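Uncharacterized protein (Legionella longbeachae NSW150, PDB 4JZA) probably hydrolyses the 3-phosphate of phosphatidylinositol 3-phosphate, acting as a phosphoinositide phosphatase in the lipid metabolism of the host-pathogen interaction. Local coordinates at residues Leu707-Gln713 / Ser769-Thr774; Gln735-Met740 / Lys755-Val760; Ser776-Leu781 / Thr800-Trp805. One frame throughout, in Å; residues are numbered along the deposited sequence.

Interaction 1. Residues Leu707-Gln713 / Ser769-Thr774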
loop_
_atom_site.group_PDB
_atom_site.type_symbol
_atom_site.label_atom_id
_atom_site.label_comp_id
_atom_site.label_asym_id
_atom_site.label_seq_id
_atom_site.Cartn_x
_atom_site.Cartn_y
_atom_site.Cartn_z
ATOM N N LEU A 707 -12.264 -29.593 -47.354
ATOM C CA LEU A 707 -13.134 -29.918 -46.235
ATOM C C LEU A 707 -13.772 -28.694 -45.602
ATOM O O LEU A 707 -14.707 -28.831 -44.816
ATOM C CB LEU A 707 -12.316 -30.632 -45.150
ATOM C CG LEU A 707 -11.725 -31.982 -45.506
ATOM C CD1 LEU A 707 -10.972 -32.569 -44.322
ATOM C CD2 LEU A 707 -12.848 -32.920 -45.946
ATOM N N PHE A 708 -13.213 -27.517 -45.908
ATOM C CA PHE A 708 -13.544 -26.273 -45.230
ATOM C C PHE A 708 -14.489 -25.387 -46.022
ATOM O O PHE A 708 -15.037 -24.427 -45.481
ATOM C CB PHE A 708 -12.243 -25.540 -44.890
ATOM C CG PHE A 708 -11.361 -26.324 -43.993
ATOM C CD1 PHE A 708 -11.595 -26.344 -42.646
ATOM C CD2 PHE A 708 -10.317 -27.066 -44.503
ATOM C CE1 PHE A 708 -10.812 -27.090 -41.801
ATOM C CE2 PHE A 708 -9.532 -27.824 -43.670
ATOM C CZ PHE A 708 -9.782 -27.831 -42.321
ATOM N N THR A 709 -14.637 -25.723 -47.301
ATOM C CA THR A 709 -15.509 -25.068 -48.260
ATOM C C THR A 709 -16.927 -25.458 -47.910
ATOM O O THR A 709 -17.302 -26.643 -48.031
ATOM C CB THR A 709 -15.195 -25.560 -49.713
ATOM O OG1 THR A 709 -13.847 -25.214 -50.088
ATOM C CG2 THR A 709 -16.111 -24.953 -50.721
ATOM N N PRO A 710 -17.747 -24.478 -47.502
ATOM C CA PRO A 710 -19.153 -24.721 -47.153
ATOM C C PRO A 710 -19.993 -24.953 -48.375
ATOM O O PRO A 710 -19.473 -24.845 -49.466
ATOM C CB PRO A 710 -19.569 -23.399 -46.476
ATOM C CG PRO A 710 -18.722 -22.338 -47.096
ATOM C CD PRO A 710 -17.456 -23.034 -47.594
ATOM N N GLN A 711 -21.284 -25.216 -48.211
ATOM C CA GLN A 711 -22.203 -25.249 -49.368
ATOM C C GLN A 711 -22.390 -23.842 -49.990
ATOM O O GLN A 711 -22.112 -22.810 -49.352
ATOM C CB GLN A 711 -23.551 -25.852 -48.999
ATOM C CG GLN A 711 -23.400 -27.171 -48.272
ATOM C CD GLN A 711 -24.737 -27.824 -48.001
ATOM O OE1 GLN A 711 -25.086 -28.103 -46.853
ATOM N NE2 GLN A 711 -25.500 -28.074 -49.062
ATOM N N GLU A 712 -22.807 -23.826 -51.260
ATOM C CA GLU A 712 -23.009 -22.587 -52.022
ATOM C C GLU A 712 -24.464 -22.191 -51.735
ATOM O O GLU A 712 -25.402 -22.896 -52.129
ATOM C CB GLU A 712 -22.621 -22.811 -53.512
ATOM C CG GLU A 712 -23.349 -22.010 -54.588
ATOM C CD GLU A 712 -24.445 -22.793 -55.304
ATOM O OE1 GLU A 712 -25.411 -22.170 -55.796
ATOM O OE2 GLU A 712 -24.335 -24.029 -55.411
ATOM N N GLN A 713 -24.631 -21.104 -50.980
ATOM C CA GLN A 713 -25.885 -20.816 -50.264
ATOM C C GLN A 713 -26.638 -19.666 -50.930
ATOM O O GLN A 713 -26.887 -18.620 -50.292
ATOM C CB GLN A 713 -25.605 -20.415 -48.810
ATOM C CG GLN A 713 -24.782 -21.391 -47.983
ATOM C CD GLN A 713 -23.887 -20.690 -46.940
ATOM O OE1 GLN A 713 -22.672 -20.568 -47.151
ATOM N NE2 GLN A 713 -24.492 -20.229 -45.812
ATOM N N SER A 769 -23.109 -22.205 -41.008
ATOM C CA SER A 769 -22.722 -22.573 -42.366
ATOM C C SER A 769 -21.387 -23.296 -42.469
ATOM O O SER A 769 -21.005 -23.718 -43.541
ATOM C CB SER A 769 -22.679 -21.339 -43.220
ATOM O OG SER A 769 -21.441 -20.697 -43.049
ATOM N N ARG A 770 -20.665 -23.401 -41.371
ATOM C CA ARG A 770 -19.374 -24.090 -41.366
ATOM C C ARG A 770 -19.555 -25.558 -41.526
ATOM O O ARG A 770 -20.502 -26.125 -40.986
ATOM C CB ARG A 770 -18.634 -23.893 -40.024
ATOM C CG ARG A 770 -18.223 -22.467 -39.732
ATOM C CD ARG A 770 -17.756 -22.334 -38.310
ATOM N NE ARG A 770 -17.314 -20.992 -38.001
ATOM C CZ ARG A 770 -17.249 -20.525 -36.762
ATOM N NH1 ARG A 770 -17.604 -21.293 -35.769
ATOM N NH2 ARG A 770 -16.840 -19.285 -36.494
ATOM N N THR A 771 -18.564 -26.162 -42.180
ATOM C CA THR A 771 -18.454 -27.614 -42.328
ATOM C C THR A 771 -18.000 -28.289 -41.040
ATOM O O THR A 771 -17.455 -27.654 -40.165
ATOM C CB THR A 771 -17.361 -27.970 -43.345
ATOM O OG1 THR A 771 -16.090 -27.531 -42.850
ATOM C CG2 THR A 771 -17.593 -27.345 -44.670
ATOM N N GLU A 772 -18.151 -29.610 -40.992
ATOM C CA GLU A 772 -17.726 -30.441 -39.906
ATOM C C GLU A 772 -16.261 -30.147 -39.515
ATOM O O GLU A 772 -15.934 -29.992 -38.321
ATOM C CB GLU A 772 -17.880 -31.888 -40.321
ATOM C CG GLU A 772 -17.948 -32.895 -39.174
ATOM C CD GLU A 772 -17.885 -34.360 -39.656
ATOM O OE1 GLU A 772 -17.824 -35.284 -38.817
ATOM O OE2 GLU A 772 -17.862 -34.596 -40.887
ATOM N N ALA A 773 -15.382 -30.044 -40.503
ATOM C CA ALA A 773 -13.971 -29.867 -40.210
ATOM C C ALA A 773 -13.651 -28.499 -39.631
ATOM O O ALA A 773 -12.919 -28.385 -38.637
ATOM C CB ALA A 773 -13.155 -30.120 -41.445
ATOM N N THR A 774 -14.179 -27.448 -40.244
ATOM C CA THR A 774 -14.041 -26.093 -39.684
ATOM C C THR A 774 -14.498 -26.034 -38.235
ATOM O O THR A 774 -13.774 -25.509 -37.369
ATOM C CB THR A 774 -14.839 -25.069 -40.498
ATOM O OG1 THR A 774 -14.316 -25.000 -41.839
ATOM C CG2 THR A 774 -14.749 -23.705 -39.858
HETATM O O HOH W 1 -16.599 -24.249 -43.406
#

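Interaction 2. Residues Gln735-Met740 / Lys755-Val760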
loop_
_atom_site.group_PDB
_atom_site.type_symbol
_atom_site.label_atom_id
_atom_site.label_comp_id
_atom_site.label_asym_id
_atom_site.label_seq_id
_atom_site.Cartn_x
_atom_site.Cartn_y
_atom_site.Cartn_z
ATOM N N GLN A 735 -5.716 -18.099 -42.658
ATOM C CA GLN A 735 -4.703 -17.612 -41.769
ATOM C C GLN A 735 -3.872 -18.671 -41.094
ATOM O O GLN A 735 -2.688 -18.442 -40.814
ATOM C CB GLN A 735 -5.343 -16.788 -40.690
ATOM C CG GLN A 735 -5.592 -15.383 -41.168
ATOM C CD GLN A 735 -6.030 -14.513 -40.048
ATOM O OE1 GLN A 735 -5.284 -14.306 -39.048
ATOM N NE2 GLN A 735 -7.245 -14.013 -40.163
ATOM N N ILE A 736 -4.499 -19.800 -40.799
ATOM C CA ILE A 736 -3.819 -20.908 -40.185
ATOM C C ILE A 736 -2.957 -21.609 -41.212
ATOM O O ILE A 736 -1.875 -21.991 -40.890
ATOM C CB ILE A 736 -4.802 -21.843 -39.466
ATOM C CG1 ILE A 736 -5.366 -21.111 -38.239
ATOM C CG2 ILE A 736 -4.093 -23.094 -39.016
ATOM C CD1 ILE A 736 -6.620 -21.720 -37.666
ATOM N N LEU A 737 -3.383 -21.721 -42.456
ATOM C CA LEU A 737 -2.423 -22.093 -43.517
ATOM C C LEU A 737 -1.240 -21.136 -43.580
ATOM O O LEU A 737 -0.095 -21.583 -43.586
ATOM C CB LEU A 737 -3.079 -22.155 -44.890
ATOM C CG LEU A 737 -4.010 -23.357 -45.016
ATOM C CD1 LEU A 737 -5.107 -23.044 -46.011
ATOM C CD2 LEU A 737 -3.282 -24.631 -45.429
ATOM N N GLU A 738 -1.508 -19.833 -43.641
ATOM C CA GLU A 738 -0.435 -18.841 -43.729
ATOM C C GLU A 738 0.601 -19.066 -42.624
ATOM O O GLU A 738 1.795 -18.969 -42.866
ATOM C CB GLU A 738 -0.969 -17.396 -43.647
ATOM C CG GLU A 738 -1.299 -16.652 -44.957
ATOM C CD GLU A 738 -0.166 -16.593 -45.981
ATOM O OE1 GLU A 738 0.324 -15.474 -46.241
ATOM O OE2 GLU A 738 0.225 -17.629 -46.559
ATOM N N LEU A 739 0.144 -19.387 -41.426
ATOM C CA LEU A 739 1.028 -19.539 -40.291
ATOM C C LEU A 739 1.832 -20.801 -40.394
ATOM O O LEU A 739 2.927 -20.867 -39.835
ATOM C CB LEU A 739 0.245 -19.591 -38.993
ATOM C CG LEU A 739 -0.191 -18.222 -38.459
ATOM C CD1 LEU A 739 -1.264 -18.328 -37.366
ATOM C CD2 LEU A 739 1.010 -17.449 -37.939
HETATM N N MSE A 740 1.288 -21.798 -41.087
HETATM C CA MSE A 740 1.923 -23.097 -41.237
HETATM C C MSE A 740 2.752 -23.174 -42.474
HETATM O O MSE A 740 3.304 -24.227 -42.744
HETATM C CB MSE A 740 0.857 -24.212 -41.268
HETATM C CG MSE A 740 0.482 -24.429 -39.820
HETATM SE SE MSE A 740 -1.109 -25.517 -39.480
HETATM C CE MSE A 740 -0.050 -26.961 -38.700
ATOM N N LYS A 755 -0.035 -18.632 -31.721
ATOM C CA LYS A 755 -0.525 -17.773 -32.769
ATOM C C LYS A 755 -1.793 -18.306 -33.391
ATOM O O LYS A 755 -2.686 -17.552 -33.680
ATOM C CB LYS A 755 0.555 -17.559 -33.830
ATOM C CG LYS A 755 1.641 -16.578 -33.393
ATOM C CD LYS A 755 2.795 -16.660 -34.366
ATOM C CE LYS A 755 3.828 -15.587 -34.114
ATOM N NZ LYS A 755 4.458 -15.221 -35.417
ATOM N N ILE A 756 -1.861 -19.611 -33.593
ATOM C CA ILE A 756 -3.039 -20.227 -34.110
ATOM C C ILE A 756 -4.209 -20.042 -33.185
ATOM O O ILE A 756 -5.328 -19.851 -33.635
ATOM C CB ILE A 756 -2.800 -21.704 -34.327
ATOM C CG1 ILE A 756 -1.880 -21.878 -35.560
ATOM C CG2 ILE A 756 -4.119 -22.452 -34.535
ATOM C CD1 ILE A 756 -1.342 -23.291 -35.742
ATOM N N LEU A 757 -3.966 -20.114 -31.888
ATOM C CA LEU A 757 -5.005 -19.859 -30.926
ATOM C C LEU A 757 -5.474 -18.396 -30.857
ATOM O O LEU A 757 -6.628 -18.146 -30.561
ATOM C CB LEU A 757 -4.530 -20.280 -29.563
ATOM C CG LEU A 757 -4.362 -21.746 -29.220
ATOM C CD1 LEU A 757 -3.536 -21.842 -27.943
ATOM C CD2 LEU A 757 -5.709 -22.398 -28.987
ATOM N N GLN A 758 -4.581 -17.439 -31.095
ATOM C CA GLN A 758 -4.979 -16.048 -31.343
ATOM C C GLN A 758 -6.044 -15.941 -32.483
ATOM O O GLN A 758 -7.086 -15.275 -32.337
ATOM C CB GLN A 758 -3.774 -15.184 -31.735
ATOM C CG GLN A 758 -3.152 -14.400 -30.590
ATOM C CD GLN A 758 -1.665 -14.077 -30.801
ATOM O OE1 GLN A 758 -1.095 -14.249 -31.878
ATOM N NE2 GLN A 758 -1.045 -13.604 -29.763
ATOM N N VAL A 759 -5.766 -16.578 -33.624
ATOM C CA VAL A 759 -6.728 -16.611 -34.689
ATOM C C VAL A 759 -8.090 -17.175 -34.251
ATOM O O VAL A 759 -9.115 -16.516 -34.408
ATOM C CB VAL A 759 -6.233 -17.471 -35.829
ATOM C CG1 VAL A 759 -7.334 -17.597 -36.872
ATOM C CG2 VAL A 759 -4.988 -16.830 -36.442
ATOM N N VAL A 760 -8.083 -18.379 -33.699
ATOM C CA VAL A 760 -9.289 -19.020 -33.219
ATOM C C VAL A 760 -10.062 -18.184 -32.199
ATOM O O VAL A 760 -11.276 -18.144 -32.211
ATOM C CB VAL A 760 -8.964 -20.403 -32.567
ATOM C CG1 VAL A 760 -10.159 -20.952 -31.769
ATOM C CG2 VAL A 760 -8.545 -21.426 -33.631
#

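Interaction 3. Residues Ser776-Leu781 / Thr800-Trp805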
loop_
_atom_site.group_PDB
_atom_site.type_symbol
_atom_site.label_atom_id
_atom_site.label_comp_id
_atom_site.label_asym_id
_atom_site.label_seq_id
_atom_site.Cartn_x
_atom_site.Cartn_y
_atom_site.Cartn_z
ATOM N N SER A 776 -14.541 -28.567 -36.137
ATOM C CA SER A 776 -13.636 -29.340 -35.313
ATOM C C SER A 776 -12.348 -28.550 -35.084
ATOM O O SER A 776 -11.833 -28.503 -33.954
ATOM C CB SER A 776 -13.354 -30.682 -35.945
ATOM O OG SER A 776 -12.339 -31.320 -35.266
ATOM N N VAL A 777 -11.832 -27.872 -36.113
ATOM C CA VAL A 777 -10.622 -27.086 -35.902
ATOM C C VAL A 777 -10.846 -25.933 -34.881
ATOM O O VAL A 777 -10.140 -25.818 -33.889
ATOM C CB VAL A 777 -10.078 -26.581 -37.239
ATOM C CG1 VAL A 777 -8.997 -25.529 -37.049
ATOM C CG2 VAL A 777 -9.484 -27.757 -38.005
ATOM N N TYR A 778 -11.837 -25.097 -35.140
ATOM C CA TYR A 778 -12.146 -23.964 -34.280
ATOM C C TYR A 778 -12.620 -24.395 -32.909
ATOM O O TYR A 778 -12.157 -23.890 -31.863
ATOM C CB TYR A 778 -13.242 -23.084 -34.904
ATOM C CG TYR A 778 -12.862 -22.281 -36.140
ATOM C CD1 TYR A 778 -11.577 -22.312 -36.677
ATOM C CD2 TYR A 778 -13.814 -21.470 -36.778
ATOM C CE1 TYR A 778 -11.260 -21.572 -37.800
ATOM C CE2 TYR A 778 -13.493 -20.709 -37.884
ATOM C CZ TYR A 778 -12.224 -20.770 -38.405
ATOM O OH TYR A 778 -11.900 -20.018 -39.512
ATOM N N GLY A 779 -13.561 -25.327 -32.899
ATOM C CA GLY A 779 -14.148 -25.803 -31.636
ATOM C C GLY A 779 -13.170 -26.440 -30.668
ATOM O O GLY A 779 -13.176 -26.187 -29.490
ATOM N N ARG A 780 -12.321 -27.306 -31.167
ATOM C CA ARG A 780 -11.370 -27.991 -30.283
ATOM C C ARG A 780 -10.292 -27.072 -29.781
ATOM O O ARG A 780 -9.977 -27.096 -28.580
ATOM C CB ARG A 780 -10.687 -29.156 -30.998
ATOM C CG ARG A 780 -11.637 -30.259 -31.368
ATOM C CD ARG A 780 -12.096 -31.004 -30.158
ATOM N NE ARG A 780 -13.067 -32.006 -30.538
ATOM C CZ ARG A 780 -13.611 -32.892 -29.712
ATOM N NH1 ARG A 780 -13.291 -32.912 -28.463
ATOM N NH2 ARG A 780 -14.433 -33.807 -30.157
ATOM N N LEU A 781 -9.686 -26.314 -30.705
ATOM C CA LEU A 781 -8.695 -25.343 -30.329
ATOM C C LEU A 781 -9.307 -24.372 -29.338
ATOM O O LEU A 781 -8.681 -24.026 -28.346
ATOM C CB LEU A 781 -8.156 -24.619 -31.537
ATOM C CG LEU A 781 -7.096 -25.480 -32.228
ATOM C CD1 LEU A 781 -6.750 -24.958 -33.610
ATOM C CD2 LEU A 781 -5.830 -25.553 -31.410
ATOM N N THR A 800 -8.176 -36.459 -27.642
ATOM C CA THR A 800 -9.444 -36.473 -28.346
ATOM C C THR A 800 -9.424 -35.660 -29.638
ATOM O O THR A 800 -9.967 -36.048 -30.678
ATOM C CB THR A 800 -10.492 -35.839 -27.441
ATOM O OG1 THR A 800 -10.471 -36.484 -26.182
ATOM C CG2 THR A 800 -11.897 -35.935 -28.016
ATOM N N THR A 801 -8.809 -34.501 -29.549
ATOM C CA THR A 801 -8.698 -33.616 -30.684
ATOM C C THR A 801 -7.852 -34.280 -31.778
ATOM O O THR A 801 -8.251 -34.248 -32.939
ATOM C CB THR A 801 -8.040 -32.291 -30.266
ATOM O OG1 THR A 801 -8.827 -31.634 -29.259
ATOM C CG2 THR A 801 -7.853 -31.394 -31.483
ATOM N N VAL A 802 -6.706 -34.894 -31.427
ATOM C CA VAL A 802 -5.875 -35.550 -32.432
ATOM C C VAL A 802 -6.671 -36.694 -33.054
ATOM O O VAL A 802 -6.604 -36.921 -34.257
ATOM C CB VAL A 802 -4.496 -36.053 -31.900
ATOM C CG1 VAL A 802 -3.739 -36.832 -32.965
ATOM C CG2 VAL A 802 -3.625 -34.885 -31.457
ATOM N N GLU A 803 -7.439 -37.406 -32.262
ATOM C CA GLU A 803 -8.184 -38.526 -32.815
ATOM C C GLU A 803 -9.200 -38.026 -33.787
ATOM O O GLU A 803 -9.326 -38.559 -34.909
ATOM C CB GLU A 803 -8.828 -39.410 -31.740
ATOM C CG GLU A 803 -8.146 -40.774 -31.644
ATOM C CD GLU A 803 -8.379 -41.488 -30.301
ATOM O OE1 GLU A 803 -9.133 -40.958 -29.441
ATOM O OE2 GLU A 803 -7.820 -42.609 -30.118
ATOM N N GLU A 804 -9.905 -36.974 -33.376
ATOM C CA GLU A 804 -10.947 -36.445 -34.190
ATOM C C GLU A 804 -10.368 -35.869 -35.476
ATOM O O GLU A 804 -10.874 -36.146 -36.566
ATOM C CB GLU A 804 -11.719 -35.416 -33.431
ATOM C CG GLU A 804 -12.670 -34.605 -34.284
ATOM C CD GLU A 804 -13.656 -33.861 -33.418
ATOM O OE1 GLU A 804 -13.676 -32.581 -33.352
ATOM O OE2 GLU A 804 -14.406 -34.596 -32.741
ATOM N N TRP A 805 -9.284 -35.110 -35.385
ATOM C CA TRP A 805 -8.717 -34.546 -36.613
ATOM C C TRP A 805 -8.118 -35.618 -37.485
ATOM O O TRP A 805 -8.215 -35.535 -38.692
ATOM C CB TRP A 805 -7.660 -33.482 -36.328
ATOM C CG TRP A 805 -8.202 -32.236 -35.676
ATOM C CD1 TRP A 805 -9.492 -31.838 -35.603
ATOM C CD2 TRP A 805 -7.435 -31.239 -35.019
ATOM N NE1 TRP A 805 -9.585 -30.655 -34.921
ATOM C CE2 TRP A 805 -8.325 -30.264 -34.556
ATOM C CE3 TRP A 805 -6.082 -31.071 -34.793
ATOM C CZ2 TRP A 805 -7.901 -29.144 -33.874
ATOM C CZ3 TRP A 805 -5.674 -29.950 -34.129
ATOM C CH2 TRP A 805 -6.587 -29.000 -33.677
#

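Interaction 1. Residues Leu707-Gln713 / Ser769-Thr774
Leu707 and Phe708 run alongside the first turn of helix 772-782, pairing in register with Ala773 and Thr774, the CA atoms of Phe708 and Thr774 being 5.6 Å apart; two residues on, Pro710 lies beside Thr771, at 5.7 Å between CA atoms. No sheet-like backbone pairing is involved, and the one direct hydrogen bond between the segments comes from Thr771. Its hydroxyl OG1 donates to Leu707 O at 2.7 Å, approaching within the plane of the carbonyl at one of the oxygen's lone pairs, with a C=O...donor angle of 142°. The torsion responsible is chi1 of 64°, which sets OG1 between the backbone N and the carbonyl carbon of Thr771, while CG2 lies near Thr709 O. From that position OG1 also accepts from Thr774 N at 3.2 Å, with an N-H...acceptor angle of 168°. This is a helix N-cap: Thr771 caps the start of helix 772-782 and with the same hydroxyl ties down segment 707-713, which comes from the loop after helix 676-702. A bridging water adds a second polar link, donating to Phe708 O at 2.6 Å and accepting from Thr771 N at 3.0 Å, with Thr774 OG1 a further hydrogen-bonding partner. The apolar part centres on Ala773, whose CB meets both Leu707 CB and Phe708 CE1. Leu707 CB also lies over one face of the Phe708 ring, toward its rim, while Thr774 OG1 comes to the ring edge in plane. Beyond them, Pro710 CB packs on Ser769 O, and Val777, further along helix 772-782, also touches Phe708.

Interaction 2. Residues Gln735-Met740 / Lys755-Val760
Ile736 and Ile756 mark the closest backbone approach, 6.2 Å between their CA atoms, of two helix segments that run nearly antiparallel (169°) with axes 10.0 Å apart. No hydrogen bond crosses the interface; it is held by apolar packing. Leu739 occupies the middle: its CD1 branch meets Ile756 CG1 at 4.0 Å and Val759 CG2 at 4.1 Å, while CD2 lies against the aliphatic stem of Lys755, CB and CD included. The side chains of Ile736 and Ile756 cross at about a right angle, and the tip atom CD1 of Ile736 reaches Ile756 CG2 at 4.1 Å. With chi1 at -73°, CG2 of Ile756 stands anti to the backbone N and faces Ile736, while the CG1 branch faces Leu739 and Met740. At one margin Gln735 OE1 rests 3.6 Å from Val759 CG2, while Gln735 NE2 is hydrogen-bonded to Asp731 OD2, about one turn earlier. At the other, the selenium of Met740, present as selenomethionine, approaches Ile756 CD1. The pair is thus an antiparallel helical hairpin in the C-terminal region, with Met740 also packing on Tyr695 and His699 of helix 676-702, and Ile756 and Val760 packing on Leu781 of helix 772-782.

Interaction 3. Residues Ser776-Leu781 / Thr800-Trp805
Arg780 bends at chi2 (-71°), while Glu804, its CG anti to the backbone N, extends beyond CG, and these two conformations bring guanidinium and carboxylate together across two helix segments. The consecutive helices 772-782 and 794-817 form an antiparallel helical hairpin, these segments lying at 176° with axes 10.6 Å apart, and pack knobs-into-holes: Arg780 fits among Thr800, Thr801, Glu804 and Trp805, and Trp805 among Ser776, Val777, Arg780 and Leu781. The salt bridge is side-on, with two bonds: Arg780 NE to Glu804 OE1 at 2.9 Å and Arg780 NH2 to Glu804 OE2 at 2.7 Å. The two planes stand 68° apart, and both nitrogens approach from out of the carboxylate plane; OE1 lies in the guanidinium plane, whereas OE2 is tilted from it. Ser776 OG donates to the anti lone pair of Glu804 OE1 at 2.7 Å, so that oxygen accepts two bonds, which probably favours the ionised carboxylate. Thr800 CG2 lies near Arg780 NH1, and Thr801 slides past the arginine's aliphatic stem. The Trp805 ring has Val777 CG2 over one face and Thr801 CG2 over the opposite one, each offset toward the rim. Leu698 and Leu701 of helix 676-702 touch the indole too. At the ring's far edge Leu781 CG lies in plane, 3.8 Å from Trp805 CH2, while at the pyrrole edge Trp805 NE1 donates a weak hydrogen bond to Ser776 O at 3.3 Å.

Overall arrangement
After helix 676-702 the chain enters the loop that starts interaction 1, whose partner segment follows after 55 intervening residues, at the start of helix 772-782. Within that interval interaction 2 opens and closes, pairing helix 731-740 with helix 748-761 across 14 intervening residues. Interaction 3 follows both in series, bringing helix 794-817 back onto helix 772-782 after 18 residues; none of the loops cross. Helix 772-782 serves interactions 1 and 3, which touch, for example, where Arg770 CZ lies 3.6 Å from Tyr778 CD2. It also borders interaction 2, as Leu757 CD2 lies 3.4 Å from Leu781 O. With centres about 15 to 18 Å apart, the three contacts lie within one helical C-terminal unit.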